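Side-chain contact in Lmo0741 protein (Listeria monocytogenes, PDB 4R1H), which probably binds DNA through a winged helix-turn-helix domain and regulates transcription as a member of the GntR family: residues L104-N107 / K108-I112. Numbering follows the deposited sequence.
Sequences LGIN and KEKII
A chi1 of 72° sets Asn107 CG between its own backbone N and carbonyl carbon, turning OD1 onto the first turn of helix 108-117, while Lys110 CG, anti to the backbone N (chi1 -174°), places the extended CB-CG-CD part of the chain against Ile106 CG2. Asn107 is the N-cap: its OD1 accepts from Lys110 N at 2.9 Å, with the donor almost in line with the side-chain C=O (176°). One residue further on, Ile111 N donates to Asn107 O over 2.9 Å, the first i to i+4 bond of the helix. Apolar contact flanks this cap. Ile106 CG2 lies 3.6 Å from Lys110 CG, the two side chains crossing at a slant, and 3.8 Å from Ile111 CG1. Ile106 and Ile111 both also pack on Met101, and Ile111 reaches Phe97, so the short turn folds the final helix back against helix 79-103, which ends in a Schellman motif at Gly105. Lys108 NZ hydrogen-bonds to the backbone O atoms of Val115 and Val118, both of the second subunit, tying this corner to the partner chain. Chemically, one asparagine serves two amide N-H groups of the first turn through separate oxygens, and the helix dipole would probably favour the partial negative charge of OD1 there.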
loop_
_atom_site.group_PDB
_atom_site.type_symbol
_atom_site.label_atom_id
_atom_site.label_comp_id
_atom_site.label_asym_id
_atom_site.label_seq_id
_atom_site.Cartn_x
_atom_site.Cartn_y
_atom_site.Cartn_z
ATOM N N LEU A 104 -7.336 -7.816 9.290
ATOM C CA LEU A 104 -7.415 -7.308 10.650
ATOM C C LEU A 104 -8.753 -7.689 11.314
ATOM O O LEU A 104 -9.010 -7.362 12.459
ATOM C CB LEU A 104 -7.252 -5.782 10.645
ATOM C CG LEU A 104 -5.860 -5.367 10.190
ATOM C CD1 LEU A 104 -5.936 -3.853 9.982
ATOM C CD2 LEU A 104 -4.823 -5.677 11.234
ATOM N N GLY A 105 -9.637 -8.357 10.565
ATOM C CA GLY A 105 -10.955 -8.691 11.099
ATOM C C GLY A 105 -11.949 -7.593 11.036
ATOM O O GLY A 105 -13.006 -7.635 11.692
ATOM N N ILE A 106 -11.725 -6.582 10.166
ATOM C CA ILE A 106 -12.635 -5.462 10.008
ATOM C C ILE A 106 -13.556 -5.752 8.902
ATOM O O ILE A 106 -13.103 -5.913 7.744
ATOM C CB ILE A 106 -11.820 -4.100 9.793
ATOM C CG1 ILE A 106 -10.811 -3.875 10.935
ATOM C CG2 ILE A 106 -12.795 -2.941 9.607
ATOM C CD1 ILE A 106 -9.944 -2.641 10.728
ATOM N N ASN A 107 -14.869 -5.811 9.167
ATOM C CA ASN A 107 -15.855 -6.171 8.172
ATOM C C ASN A 107 -16.186 -5.067 7.210
ATOM O O ASN A 107 -15.705 -3.941 7.393
ATOM C CB ASN A 107 -17.119 -6.784 8.805
ATOM C CG ASN A 107 -17.979 -5.772 9.548
ATOM O OD1 ASN A 107 -17.936 -4.564 9.245
ATOM N ND2 ASN A 107 -18.880 -6.255 10.432
ATOM N N LYS A 108 -16.846 -5.402 6.116
ATOM C CA LYS A 108 -17.037 -4.409 5.039
ATOM C C LYS A 108 -17.739 -3.153 5.538
ATOM O O LYS A 108 -17.406 -2.044 5.134
ATOM C CB LYS A 108 -17.825 -5.014 3.868
ATOM C CG LYS A 108 -18.104 -4.092 2.702
ATOM C CD LYS A 108 -16.814 -3.477 2.120
ATOM C CE LYS A 108 -16.170 -4.287 1.015
ATOM N NZ LYS A 108 -17.059 -4.422 -0.080
ATOM N N GLU A 109 -18.778 -3.315 6.362
ATOM C CA GLU A 109 -19.440 -2.155 6.882
ATOM C C GLU A 109 -18.512 -1.260 7.639
ATOM O O GLU A 109 -18.608 -0.006 7.534
ATOM C CB GLU A 109 -20.675 -2.557 7.710
ATOM C CG GLU A 109 -21.808 -2.993 6.815
ATOM C CD GLU A 109 -22.337 -1.877 5.911
ATOM O OE1 GLU A 109 -22.448 -2.074 4.662
ATOM O OE2 GLU A 109 -22.594 -0.761 6.425
ATOM N N LYS A 110 -17.645 -1.832 8.443
ATOM C CA LYS A 110 -16.730 -1.004 9.220
ATOM C C LYS A 110 -15.611 -0.398 8.365
ATOM O O LYS A 110 -15.087 0.660 8.680
ATOM C CB LYS A 110 -16.113 -1.833 10.319
ATOM C CG LYS A 110 -15.281 -0.993 11.246
ATOM C CD LYS A 110 -15.059 -1.682 12.576
ATOM C CE LYS A 110 -13.993 -0.951 13.301
ATOM N NZ LYS A 110 -14.489 0.389 13.657
ATOM N N ILE A 111 -15.234 -1.084 7.286
ATOM C CA ILE A 111 -14.293 -0.508 6.288
ATOM C C ILE A 111 -14.888 0.753 5.661
ATOM O O ILE A 111 -14.237 1.802 5.562
ATOM C CB ILE A 111 -13.891 -1.523 5.181
ATOM C CG1 ILE A 111 -13.152 -2.690 5.785
ATOM C CG2 ILE A 111 -12.980 -0.836 4.115
ATOM C CD1 ILE A 111 -12.900 -3.865 4.856
ATOM N N ILE A 112 -16.169 0.673 5.260
ATOM C CA ILE A 112 -16.889 1.812 4.719
ATOM C C ILE A 112 -16.931 2.935 5.734
ATOM O O ILE A 112 -16.689 4.060 5.367
ATOM C CB ILE A 112 -18.300 1.424 4.234
ATOM C CG1 ILE A 112 -18.176 0.503 2.993
ATOM C CG2 ILE A 112 -19.108 2.652 3.904
ATOM C CD1 ILE A 112 -19.412 -0.305 2.715
#